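Local atomic coordinates of UDP-L-Rhamnose Synthase (Acanthamoeba polyphaga mimivirus, PDB entry 7JID), a protein that probably completes UDP-L-rhamnose synthesis as an NADP-dependent oxidoreductase of the RmlD-like Rossmann family, and binds UDP-rhamnose and NADP. Residues S187-M198 with F216-I227; I227-K236 with I281-F290. All blocks are in the same frame, centred on the assembly; numbering follows the deposited sequence.

Contact 1. Residues S187-M198 with F216-I227; sequences SIPNSMTILDQM and FTNPGLVSHNEI. With AWU ([[(2~{R},3~{S},4~{R},5~{R})-5-[2,4-bis(oxidanylidene)pyrimidin-1-yl]-3,4-bis(oxidanyl)oxolan-2-yl]methoxy-oxidanyl-phosphoryl] [(2~{R},3~{R},4~{R},5~{R},6~{S})-6-methyl-3,4,5-tris(oxidanyl)oxan-2-yl] hydrogen phosphate), chain C.
Asn-190 and Val-222 form a single antiparallel bridge, a hydrogen-bonded pair in which Asn-190 N donates to Val-222 O and Val-222 N returns a straighter bond to Asn-190 O (168°). Further along, Asn-218 N donates to Met-192 O, and Thr-193 OG1 gives its proton to Phe-216 O at 2.7 Å. The buried Asn-218 amide works at both ends: OD1 takes Ile-194 N almost along the C=O axis at 2.9 Å, while ND2 reaches Gln-197 OE1 and also Pro-275 O, which fixes the flip of the amide. Ser-187 OG, anti to its own nitrogen (chi1 -174°), accepts from Asn-225 N at 2.9 Å in the first turn of a helix that Ser-223 and Glu-226 open with a capping box. Next to them His-224 NE2 is hydrogen-bonded to ribose hydroxyl O3C of the UDP-rhamnose at 2.8 Å. Among apolar contacts, Met-198 CE, in one of two modelled conformers, lies over the centre of the Phe-216 ring, and Met-192 CE packs on Val-222 CG1. Two loops are thereby joined beyond edge strand 212-215, between strand 157-162 under Phe-216 and helices 175-181 and 277-287, which pack against Met-192 and Val-222 respectively.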
loop_
_atom_site.group_PDB
_atom_site.type_symbol
_atom_site.label_atom_id
_atom_site.label_comp_id
_atom_site.label_asym_id
_atom_site.label_seq_id
_atom_site.Cartn_x
_atom_site.Cartn_y
_atom_site.Cartn_z
ATOM N N SER A 187 -5.341 -30.567 -1.759
ATOM C CA SER A 187 -5.475 -30.825 -0.302
ATOM C C SER A 187 -4.166 -30.488 0.420
ATOM O O SER A 187 -3.137 -31.170 0.252
ATOM C CB SER A 187 -5.942 -32.233 0.018
ATOM O OG SER A 187 -6.194 -32.433 1.403
ATOM N N ILE A 188 -4.209 -29.528 1.330
ATOM C CA ILE A 188 -3.012 -29.113 2.104
ATOM C C ILE A 188 -3.478 -28.757 3.518
ATOM O O ILE A 188 -4.434 -28.007 3.667
ATOM C CB ILE A 188 -2.278 -27.921 1.436
ATOM C CG1 ILE A 188 -1.757 -28.239 0.015
ATOM C CG2 ILE A 188 -1.141 -27.442 2.329
ATOM C CD1 ILE A 188 -1.183 -27.044 -0.728
ATOM N N PRO A 189 -2.798 -29.249 4.582
ATOM C CA PRO A 189 -3.150 -28.871 5.962
ATOM C C PRO A 189 -3.020 -27.352 6.145
ATOM O O PRO A 189 -2.004 -26.767 5.782
ATOM C CB PRO A 189 -2.177 -29.664 6.840
ATOM C CG PRO A 189 -1.790 -30.837 5.964
ATOM C CD PRO A 189 -1.728 -30.258 4.577
ATOM N N ASN A 190 -3.978 -26.759 6.843
ATOM C CA ASN A 190 -4.033 -25.294 6.981
ATOM C C ASN A 190 -4.745 -24.881 8.263
ATOM O O ASN A 190 -5.623 -25.649 8.753
ATOM C CB ASN A 190 -4.858 -24.720 5.836
ATOM C CG ASN A 190 -4.015 -24.318 4.658
ATOM O OD1 ASN A 190 -3.368 -23.271 4.698
ATOM N ND2 ASN A 190 -4.051 -25.140 3.592
ATOM N N SER A 191 -4.366 -23.722 8.772
ATOM C CA SER A 191 -5.092 -23.004 9.830
ATOM C C SER A 191 -6.320 -22.364 9.209
ATOM O O SER A 191 -6.168 -21.596 8.220
ATOM C CB SER A 191 -4.245 -22.022 10.516
ATOM O OG SER A 191 -3.243 -22.638 11.317
ATOM N N MET A 192 -7.474 -22.569 9.824
ATOM C CA MET A 192 -8.759 -22.036 9.320
ATOM C C MET A 192 -9.581 -21.491 10.482
ATOM O O MET A 192 -9.320 -21.856 11.588
ATOM C CB MET A 192 -9.577 -23.076 8.547
ATOM C CG MET A 192 -8.747 -23.961 7.663
ATOM S SD MET A 192 -9.801 -24.858 6.498
ATOM C CE MET A 192 -8.554 -25.791 5.561
ATOM N N THR A 193 -10.564 -20.669 10.154
ATOM C CA THR A 193 -11.413 -19.926 11.116
ATOM C C THR A 193 -12.853 -20.386 10.966
ATOM O O THR A 193 -13.436 -20.149 9.911
ATOM C CB THR A 193 -11.334 -18.423 10.854
ATOM O OG1 THR A 193 -9.984 -17.973 10.980
ATOM C CG2 THR A 193 -12.138 -17.623 11.859
ATOM N N ILE A 194 -13.421 -21.013 12.013
ATOM C CA ILE A 194 -14.864 -21.316 12.041
ATOM C C ILE A 194 -15.598 -20.099 12.609
ATOM O O ILE A 194 -15.446 -19.812 13.793
ATOM C CB ILE A 194 -15.186 -22.603 12.811
ATOM C CG1 ILE A 194 -14.454 -23.799 12.166
ATOM C CG2 ILE A 194 -16.698 -22.773 12.800
ATOM C CD1 ILE A 194 -14.570 -25.041 12.947
ATOM N N LEU A 195 -16.272 -19.346 11.742
ATOM C CA LEU A 195 -16.820 -18.030 12.147
ATOM C C LEU A 195 -17.930 -18.230 13.179
ATOM O O LEU A 195 -18.023 -17.396 14.064
ATOM C CB LEU A 195 -17.333 -17.276 10.912
ATOM C CG LEU A 195 -16.259 -16.707 9.998
ATOM C CD1 LEU A 195 -16.897 -16.069 8.780
ATOM C CD2 LEU A 195 -15.372 -15.705 10.721
ATOM N N ASP A 196 -18.712 -19.309 13.097
ATOM C CA ASP A 196 -19.779 -19.537 14.102
ATOM C C ASP A 196 -19.170 -19.588 15.510
ATOM O O ASP A 196 -19.759 -19.069 16.437
ATOM C CB ASP A 196 -20.594 -20.779 13.779
ATOM C CG ASP A 196 -21.160 -20.744 12.390
ATOM O OD1 ASP A 196 -22.341 -20.350 12.246
ATOM O OD2 ASP A 196 -20.443 -21.121 11.441
ATOM N N GLN A 197 -17.985 -20.169 15.646
ATOM C CA GLN A 197 -17.285 -20.334 16.927
ATOM C C GLN A 197 -16.514 -19.075 17.309
ATOM O O GLN A 197 -16.412 -18.774 18.533
ATOM C CB GLN A 197 -16.388 -21.574 16.839
ATOM C CG GLN A 197 -17.219 -22.836 16.789
ATOM C CD GLN A 197 -16.429 -24.052 16.377
ATOM O OE1 GLN A 197 -15.201 -24.030 16.427
ATOM N NE2 GLN A 197 -17.148 -25.097 15.976
ATOM N N MET A 198 -15.956 -18.351 16.348
ATOM C CA MET A 198 -14.937 -17.345 16.704
ATOM C C MET A 198 -15.512 -15.920 16.600
ATOM O O MET A 198 -14.894 -15.034 17.154
ATOM C CB MET A 198 -13.666 -17.575 15.886
ATOM C CG MET A 198 -13.116 -18.963 16.128
ATOM S SD MET A 198 -11.409 -19.202 15.547
ATOM C CE MET A 198 -10.547 -18.190 16.750
ATOM N N PHE A 216 -6.073 -15.675 14.433
ATOM C CA PHE A 216 -7.502 -15.789 14.754
ATOM C C PHE A 216 -8.081 -16.937 13.932
ATOM O O PHE A 216 -9.123 -16.800 13.299
ATOM C CB PHE A 216 -8.201 -14.456 14.562
ATOM C CG PHE A 216 -9.373 -14.350 15.483
ATOM C CD1 PHE A 216 -9.181 -14.141 16.836
ATOM C CD2 PHE A 216 -10.651 -14.346 14.970
ATOM C CE1 PHE A 216 -10.296 -14.000 17.665
ATOM C CE2 PHE A 216 -11.751 -14.241 15.802
ATOM C CZ PHE A 216 -11.554 -14.027 17.145
ATOM N N THR A 217 -7.407 -18.072 14.038
ATOM C CA THR A 217 -7.862 -19.373 13.510
ATOM C C THR A 217 -8.105 -20.339 14.677
ATOM O O THR A 217 -7.504 -20.175 15.759
ATOM C CB THR A 217 -6.828 -19.931 12.531
ATOM O OG1 THR A 217 -5.576 -19.876 13.208
ATOM C CG2 THR A 217 -6.766 -19.150 11.231
ATOM N N ASN A 218 -8.926 -21.366 14.471
ATOM C CA ASN A 218 -9.083 -22.456 15.464
ATOM C C ASN A 218 -7.728 -23.130 15.608
ATOM O O ASN A 218 -6.957 -23.212 14.635
ATOM C CB ASN A 218 -10.112 -23.500 15.052
ATOM C CG ASN A 218 -11.558 -23.033 15.013
ATOM O OD1 ASN A 218 -11.950 -22.223 14.170
ATOM N ND2 ASN A 218 -12.340 -23.547 15.958
ATOM N N PRO A 219 -7.365 -23.544 16.826
ATOM C CA PRO A 219 -6.080 -24.216 17.002
ATOM C C PRO A 219 -5.911 -25.417 16.058
ATOM O O PRO A 219 -6.885 -26.171 15.845
ATOM C CB PRO A 219 -6.086 -24.615 18.462
ATOM C CG PRO A 219 -6.883 -23.516 19.097
ATOM C CD PRO A 219 -8.028 -23.223 18.111
ATOM N N GLY A 220 -4.694 -25.577 15.536
ATOM C CA GLY A 220 -4.326 -26.757 14.749
ATOM C C GLY A 220 -4.639 -26.638 13.267
ATOM O O GLY A 220 -4.966 -25.556 12.743
ATOM N N LEU A 221 -4.373 -27.733 12.567
ATOM C CA LEU A 221 -4.435 -27.846 11.099
ATOM C C LEU A 221 -5.477 -28.836 10.654
ATOM O O LEU A 221 -5.649 -29.884 11.309
ATOM C CB LEU A 221 -3.056 -28.315 10.621
ATOM C CG LEU A 221 -1.903 -27.340 10.792
ATOM C CD1 LEU A 221 -0.588 -28.034 10.421
ATOM C CD2 LEU A 221 -2.137 -26.055 9.983
ATOM N N VAL A 222 -6.131 -28.533 9.553
ATOM C CA VAL A 222 -7.042 -29.455 8.864
ATOM C C VAL A 222 -6.768 -29.330 7.379
ATOM O O VAL A 222 -6.416 -28.246 6.883
ATOM C CB VAL A 222 -8.513 -29.175 9.206
ATOM C CG1 VAL A 222 -8.990 -27.850 8.608
ATOM C CG2 VAL A 222 -9.378 -30.366 8.846
ATOM N N SER A 223 -6.964 -30.413 6.661
ATOM C CA SER A 223 -6.820 -30.400 5.185
ATOM C C SER A 223 -8.178 -30.448 4.521
ATOM O O SER A 223 -9.159 -30.887 5.123
ATOM C CB SER A 223 -5.981 -31.529 4.668
ATOM O OG SER A 223 -6.680 -32.740 4.840
ATOM N N HIS A 224 -8.166 -30.097 3.261
ATOM C CA HIS A 224 -9.364 -30.201 2.392
ATOM C C HIS A 224 -9.832 -31.661 2.419
ATOM O O HIS A 224 -11.034 -31.907 2.498
ATOM C CB HIS A 224 -9.027 -29.739 0.983
ATOM C CG HIS A 224 -8.333 -28.425 0.862
ATOM N ND1 HIS A 224 -7.127 -28.147 1.510
ATOM C CD2 HIS A 224 -8.646 -27.327 0.154
ATOM C CE1 HIS A 224 -6.737 -26.927 1.170
ATOM N NE2 HIS A 224 -7.655 -26.407 0.374
ATOM N N ASN A 225 -8.905 -32.604 2.296
ATOM C CA ASN A 225 -9.297 -34.023 2.290
ATOM C C ASN A 225 -9.944 -34.397 3.606
ATOM O O ASN A 225 -10.914 -35.167 3.580
ATOM C CB ASN A 225 -8.106 -34.909 1.972
ATOM C CG ASN A 225 -7.740 -34.942 0.509
ATOM O OD1 ASN A 225 -8.412 -34.367 -0.342
ATOM N ND2 ASN A 225 -6.611 -35.579 0.250
ATOM N N GLU A 226 -9.440 -33.914 4.738
ATOM C CA GLU A 226 -10.063 -34.301 6.030
ATOM C C GLU A 226 -11.504 -33.766 6.085
ATOM O O GLU A 226 -12.407 -34.480 6.558
ATOM C CB GLU A 226 -9.302 -33.781 7.243
ATOM C CG GLU A 226 -8.023 -34.513 7.543
ATOM C CD GLU A 226 -7.216 -33.801 8.598
ATOM O OE1 GLU A 226 -6.807 -32.696 8.308
ATOM O OE2 GLU A 226 -7.005 -34.355 9.687
ATOM N N ILE A 227 -11.736 -32.542 5.597
ATOM C CA ILE A 227 -13.077 -31.907 5.597
ATOM C C ILE A 227 -14.012 -32.682 4.665
ATOM O O ILE A 227 -15.107 -33.060 5.124
ATOM C CB ILE A 227 -13.021 -30.426 5.182
ATOM C CG1 ILE A 227 -12.263 -29.615 6.222
ATOM C CG2 ILE A 227 -14.452 -29.901 4.984
ATOM C CD1 ILE A 227 -11.890 -28.268 5.703
HETATM P PA AWU C . -10.277 -19.840 -3.208
HETATM O O1A AWU C . -9.547 -19.447 -4.436
HETATM O O2A AWU C . -11.732 -20.255 -3.334
HETATM O O3A AWU C . -10.450 -18.716 -2.040
HETATM P PB AWU C . -9.490 -17.400 -1.783
HETATM O O1B AWU C . -7.973 -17.702 -1.710
HETATM O O2B AWU C . -9.978 -16.268 -2.714
HETATM O O3B AWU C . -9.947 -17.121 -0.276
HETATM C "C5'" AWU C . -9.530 -14.132 1.732
HETATM O "O5'" AWU C . -10.099 -15.170 0.958
HETATM C "C4'" AWU C . -9.093 -14.681 3.078
HETATM O "O4'" AWU C . -8.350 -13.702 3.839
HETATM C "C3'" AWU C . -8.213 -15.866 2.850
HETATM O "O3'" AWU C . -8.060 -16.529 4.077
HETATM C "C2'" AWU C . -8.828 -16.899 1.911
HETATM C "C1'" AWU C . -9.359 -16.287 0.691
HETATM N N1 AWU C . -8.889 -24.711 -4.348
HETATM C C2 AWU C . -8.930 -26.012 -4.820
HETATM O O2 AWU C . -8.715 -26.964 -4.043
HETATM N N3 AWU C . -9.344 -26.223 -6.109
HETATM C C4 AWU C . -9.566 -25.195 -6.972
HETATM O O4 AWU C . -9.974 -25.483 -8.157
HETATM C C5 AWU C . -9.544 -23.886 -6.488
HETATM C C6 AWU C . -9.098 -23.640 -5.194
HETATM C C1C AWU C . -8.467 -24.432 -2.946
HETATM C C2C AWU C . -7.392 -23.361 -2.751
HETATM C C3C AWU C . -7.722 -22.840 -1.329
HETATM C C4C AWU C . -9.208 -23.003 -1.294
HETATM C C5C AWU C . -10.006 -21.720 -1.388
HETATM C "C6'" AWU C . -10.641 -13.091 1.855
HETATM O "O2'" AWU C . -9.967 -17.436 2.551
HETATM O O2C AWU C . -6.130 -23.977 -2.797
HETATM O O3C AWU C . -7.199 -23.708 -0.340
HETATM O O4C AWU C . -9.605 -23.790 -2.409
HETATM O O5C AWU C . -9.480 -20.997 -2.524
HETATM O O HOH W 1 -4.473 -22.487 13.758
HETATM O O HOH W 2 -7.241 -24.215 12.026
#

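Contact 2. Residues I227-K236 with I281-F290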
loop_
_atom_site.group_PDB
_atom_site.type_symbol
_atom_site.label_atom_id
_atom_site.label_comp_id
_atom_site.label_asym_id
_atom_site.label_seq_id
_atom_site.Cartn_x
_atom_site.Cartn_y
_atom_site.Cartn_z
ATOM N N ILE A 227 -11.736 -32.542 5.597
ATOM C CA ILE A 227 -13.077 -31.907 5.597
ATOM C C ILE A 227 -14.012 -32.682 4.665
ATOM O O ILE A 227 -15.107 -33.060 5.124
ATOM C CB ILE A 227 -13.021 -30.426 5.182
ATOM C CG1 ILE A 227 -12.263 -29.615 6.222
ATOM C CG2 ILE A 227 -14.452 -29.901 4.984
ATOM C CD1 ILE A 227 -11.890 -28.268 5.703
ATOM N N LEU A 228 -13.575 -33.003 3.460
ATOM C CA LEU A 228 -14.469 -33.693 2.499
ATOM C C LEU A 228 -14.734 -35.094 3.052
ATOM O O LEU A 228 -15.821 -35.568 2.853
ATOM C CB LEU A 228 -13.851 -33.711 1.104
ATOM C CG LEU A 228 -13.812 -32.325 0.477
ATOM C CD1 LEU A 228 -12.877 -32.299 -0.713
ATOM C CD2 LEU A 228 -15.213 -31.845 0.115
ATOM N N SER A 229 -13.724 -35.736 3.630
ATOM C CA SER A 229 -13.893 -37.075 4.281
ATOM C C SER A 229 -14.959 -37.013 5.403
ATOM O O SER A 229 -15.779 -37.951 5.513
ATOM C CB SER A 229 -12.582 -37.624 4.747
ATOM O OG SER A 229 -11.731 -37.927 3.659
ATOM N N LEU A 230 -15.004 -35.966 6.234
ATOM C CA LEU A 230 -16.086 -35.861 7.250
ATOM C C LEU A 230 -17.449 -35.712 6.596
ATOM O O LEU A 230 -18.409 -36.322 7.080
ATOM C CB LEU A 230 -15.821 -34.682 8.163
ATOM C CG LEU A 230 -14.711 -34.892 9.176
ATOM C CD1 LEU A 230 -14.364 -33.573 9.840
ATOM C CD2 LEU A 230 -15.126 -35.942 10.215
ATOM N N ILE A 231 -17.548 -34.911 5.540
ATOM C CA ILE A 231 -18.862 -34.719 4.877
ATOM C C ILE A 231 -19.295 -36.077 4.323
ATOM O O ILE A 231 -20.462 -36.453 4.511
ATOM C CB ILE A 231 -18.741 -33.642 3.793
ATOM C CG1 ILE A 231 -18.514 -32.277 4.435
ATOM C CG2 ILE A 231 -19.944 -33.698 2.879
ATOM C CD1 ILE A 231 -18.095 -31.181 3.467
ATOM N N ARG A 232 -18.364 -36.806 3.725
ATOM C CA ARG A 232 -18.665 -38.130 3.146
ATOM C C ARG A 232 -19.122 -39.081 4.259
ATOM O O ARG A 232 -20.199 -39.715 4.123
ATOM C CB ARG A 232 -17.441 -38.713 2.454
ATOM C CG ARG A 232 -17.631 -40.103 1.854
ATOM C CD ARG A 232 -16.291 -40.701 1.454
ATOM N NE ARG A 232 -15.469 -40.851 2.638
ATOM C CZ ARG A 232 -14.151 -40.799 2.688
ATOM N NH1 ARG A 232 -13.430 -40.558 1.603
ATOM N NH2 ARG A 232 -13.555 -40.926 3.861
ATOM N N ASP A 233 -18.333 -39.160 5.322
ATOM C CA ASP A 233 -18.493 -40.183 6.388
ATOM C C ASP A 233 -19.662 -39.851 7.319
ATOM O O ASP A 233 -20.188 -40.807 7.926
ATOM C CB ASP A 233 -17.189 -40.344 7.154
ATOM C CG ASP A 233 -16.108 -40.964 6.300
ATOM O OD1 ASP A 233 -16.447 -41.595 5.292
ATOM O OD2 ASP A 233 -14.940 -40.860 6.669
ATOM N N ILE A 234 -20.075 -38.596 7.440
ATOM C CA ILE A 234 -21.232 -38.183 8.284
ATOM C C ILE A 234 -22.518 -38.187 7.440
ATOM O O ILE A 234 -23.539 -38.735 7.932
ATOM C CB ILE A 234 -20.972 -36.865 9.027
ATOM C CG1 ILE A 234 -19.821 -37.002 10.019
ATOM C CG2 ILE A 234 -22.223 -36.375 9.749
ATOM C CD1 ILE A 234 -19.387 -35.694 10.577
ATOM N N HIS A 235 -22.499 -37.645 6.225
ATOM C CA HIS A 235 -23.740 -37.378 5.449
ATOM C C HIS A 235 -23.804 -38.063 4.082
ATOM O O HIS A 235 -24.935 -38.420 3.667
ATOM C CB HIS A 235 -23.873 -35.885 5.210
ATOM C CG HIS A 235 -24.101 -35.097 6.444
ATOM N ND1 HIS A 235 -25.211 -35.274 7.254
ATOM C CD2 HIS A 235 -23.354 -34.130 7.013
ATOM C CE1 HIS A 235 -25.154 -34.433 8.264
ATOM N NE2 HIS A 235 -24.021 -33.694 8.126
ATOM N N LYS A 236 -22.707 -38.101 3.342
ATOM C CA LYS A 236 -22.711 -38.339 1.870
ATOM C C LYS A 236 -21.789 -39.493 1.504
ATOM O O LYS A 236 -20.682 -39.308 1.009
ATOM C CB LYS A 236 -22.322 -37.060 1.132
ATOM C CG LYS A 236 -23.319 -35.924 1.255
ATOM C CD LYS A 236 -22.933 -34.756 0.392
ATOM C CE LYS A 236 -23.924 -33.622 0.475
ATOM N NZ LYS A 236 -25.200 -33.960 -0.193
ATOM N N ILE A 281 -14.680 -28.612 13.047
ATOM C CA ILE A 281 -15.210 -28.998 11.707
ATOM C C ILE A 281 -16.181 -30.162 11.899
ATOM O O ILE A 281 -17.222 -30.169 11.211
ATOM C CB ILE A 281 -14.081 -29.407 10.737
ATOM C CG1 ILE A 281 -13.206 -28.216 10.358
ATOM C CG2 ILE A 281 -14.647 -30.080 9.488
ATOM C CD1 ILE A 281 -13.903 -27.176 9.556
ATOM N N ARG A 282 -15.832 -31.152 12.710
ATOM C CA ARG A 282 -16.771 -32.274 12.970
ATOM C C ARG A 282 -18.120 -31.691 13.393
ATOM O O ARG A 282 -19.167 -32.133 12.853
ATOM C CB ARG A 282 -16.258 -33.193 14.077
ATOM C CG ARG A 282 -17.215 -34.333 14.401
ATOM C CD ARG A 282 -16.568 -35.380 15.278
ATOM N NE ARG A 282 -15.233 -35.740 14.808
ATOM C CZ ARG A 282 -14.086 -35.388 15.373
ATOM N NH1 ARG A 282 -12.954 -35.794 14.840
ATOM N NH2 ARG A 282 -14.072 -34.659 16.471
ATOM N N GLU A 283 -18.082 -30.731 14.306
ATOM C CA GLU A 283 -19.310 -30.072 14.825
ATOM C C GLU A 283 -20.018 -29.415 13.646
ATOM O O GLU A 283 -21.234 -29.698 13.442
ATOM C CB GLU A 283 -19.011 -29.148 16.008
ATOM C CG GLU A 283 -20.239 -28.356 16.462
ATOM C CD GLU A 283 -20.093 -27.506 17.719
ATOM O OE1 GLU A 283 -19.138 -27.722 18.489
ATOM O OE2 GLU A 283 -20.943 -26.609 17.924
ATOM N N VAL A 284 -19.321 -28.580 12.865
ATOM C CA VAL A 284 -19.909 -27.838 11.713
ATOM C C VAL A 284 -20.559 -28.809 10.743
ATOM O O VAL A 284 -21.721 -28.558 10.335
ATOM C CB VAL A 284 -18.837 -26.961 11.021
ATOM C CG1 VAL A 284 -19.220 -26.456 9.631
ATOM C CG2 VAL A 284 -18.490 -25.794 11.919
ATOM N N VAL A 285 -19.829 -29.818 10.284
ATOM C CA VAL A 285 -20.346 -30.779 9.270
ATOM C C VAL A 285 -21.583 -31.496 9.836
ATOM O O VAL A 285 -22.537 -31.692 9.049
ATOM C CB VAL A 285 -19.257 -31.768 8.832
ATOM C CG1 VAL A 285 -19.829 -32.893 7.974
ATOM C CG2 VAL A 285 -18.166 -31.019 8.081
ATOM N N SER A 286 -21.585 -31.853 11.116
ATOM C CA SER A 286 -22.723 -32.595 11.739
ATOM C C SER A 286 -24.015 -31.773 11.617
ATOM O O SER A 286 -25.099 -32.393 11.442
ATOM C CB SER A 286 -22.419 -32.985 13.163
ATOM O OG SER A 286 -22.533 -31.889 14.063
ATOM N N LYS A 287 -23.900 -30.437 11.599
ATOM C CA LYS A 287 -25.042 -29.487 11.654
ATOM C C LYS A 287 -25.424 -28.978 10.258
ATOM O O LYS A 287 -26.469 -28.311 10.151
ATOM C CB LYS A 287 -24.685 -28.313 12.558
ATOM C CG LYS A 287 -24.492 -28.697 14.013
ATOM C CD LYS A 287 -23.948 -27.593 14.874
ATOM C CE LYS A 287 -23.898 -27.983 16.333
ATOM N NZ LYS A 287 -23.746 -26.785 17.189
ATOM N N MET A 288 -24.617 -29.261 9.242
ATOM C CA MET A 288 -24.695 -28.650 7.893
ATOM C C MET A 288 -25.886 -29.212 7.131
ATOM O O MET A 288 -26.054 -30.433 7.171
ATOM C CB MET A 288 -23.476 -29.015 7.042
ATOM C CG MET A 288 -22.435 -28.025 7.113
ATOM S SD MET A 288 -21.232 -28.361 5.841
ATOM C CE MET A 288 -20.388 -26.804 6.097
ATOM N N LYS A 289 -26.579 -28.333 6.406
ATOM C CA LYS A 289 -27.501 -28.662 5.289
ATOM C C LYS A 289 -26.769 -28.610 3.954
ATOM O O LYS A 289 -25.791 -27.844 3.846
ATOM C CB LYS A 289 -28.638 -27.646 5.248
ATOM C CG LYS A 289 -29.730 -27.902 6.265
ATOM C CD LYS A 289 -30.821 -26.888 6.143
ATOM C CE LYS A 289 -30.355 -25.513 6.547
ATOM N NZ LYS A 289 -31.512 -24.635 6.830
ATOM N N PHE A 290 -27.253 -29.383 2.975
ATOM C CA PHE A 290 -26.733 -29.404 1.585
ATOM C C PHE A 290 -27.890 -29.077 0.625
ATOM O O PHE A 290 -28.912 -29.757 0.541
ATOM C CB PHE A 290 -26.040 -30.740 1.318
ATOM C CG PHE A 290 -24.936 -31.027 2.303
ATOM C CD1 PHE A 290 -23.623 -30.656 2.042
ATOM C CD2 PHE A 290 -25.220 -31.651 3.506
ATOM C CE1 PHE A 290 -22.623 -30.918 2.962
ATOM C CE2 PHE A 290 -24.221 -31.897 4.431
ATOM C CZ PHE A 290 -22.921 -31.543 4.153
#
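Val-285 lies at the middle of the interface, its CG1 methyl resting 3.7 Å from Ile-231 CA and also touching Ile-231 CG1 and Ile-234 CD1. The CG1 branch gets there because it stands opposite the backbone nitrogen (chi1 171°), and the Ile-231 side chain crosses it at about a right angle. One helical turn earlier, Ile-281 CG2 meets Leu-230 CD1 at 3.5 Å and, more loosely, Ile-227 CG1.

Polar and aromatic groups take over at the C-terminal ends. His-235 NE2 donates to Val-285 O at 2.7 Å, with the oxygen lying in the imidazole plane. Met-288 N reaches the same carbonyl from the opposite face of its plane, so that two donors hold it. The edge of Phe-290 is turned toward the face of His-235 in an offset edge-to-face pair, planes 63° apart, with Phe-290 CE2 3.5 Å from His-235 CD2. Lys-236 lays CE over a face of the phenyl ring, 3.6 Å from its centroid, as a CH-pi contact, and Ile-231 CG2 approaches that ring obliquely.

Behind this shell, Ile-234 CG2 packs over the centre of the imidazole, 3.6 Å above its plane. Helix 175-181 backs the buried side, where Ile-176 touches Ile-231 and Met-288. The two helix segments run in roughly the same direction, crossing at -43° with axes 9.6 Å apart, a packing of helix 224-234 on helix 277-287 with the last modelled residue, Phe-290, folded back against the C-terminal end of helix 224-234.

How the contacts relate
Contacts 1 and 2 follow one another along helix 224-234: contact 1 includes its capped first turn and contact 2 the remainder, with Ile-227 serving both. Contact 1 is mostly buried and depends on backbone and amide hydrogen bonds between loops, supplemented by two bridging waters, and it reaches the UDP-rhamnose pocket. The centre of contact 2 lies about 22 Å from the centre of the chain, that of contact 1 about 12 Å. Contact 2 is only partly buried; it relies on aliphatic packing between helices, with one cross-segment hydrogen bond, a partly exposed histidine and an exposed phenyl ring. The two also meet directly, as Ile-194 CD1 and CG2 pack on Ile-281 and Val-284 of helix 277-287.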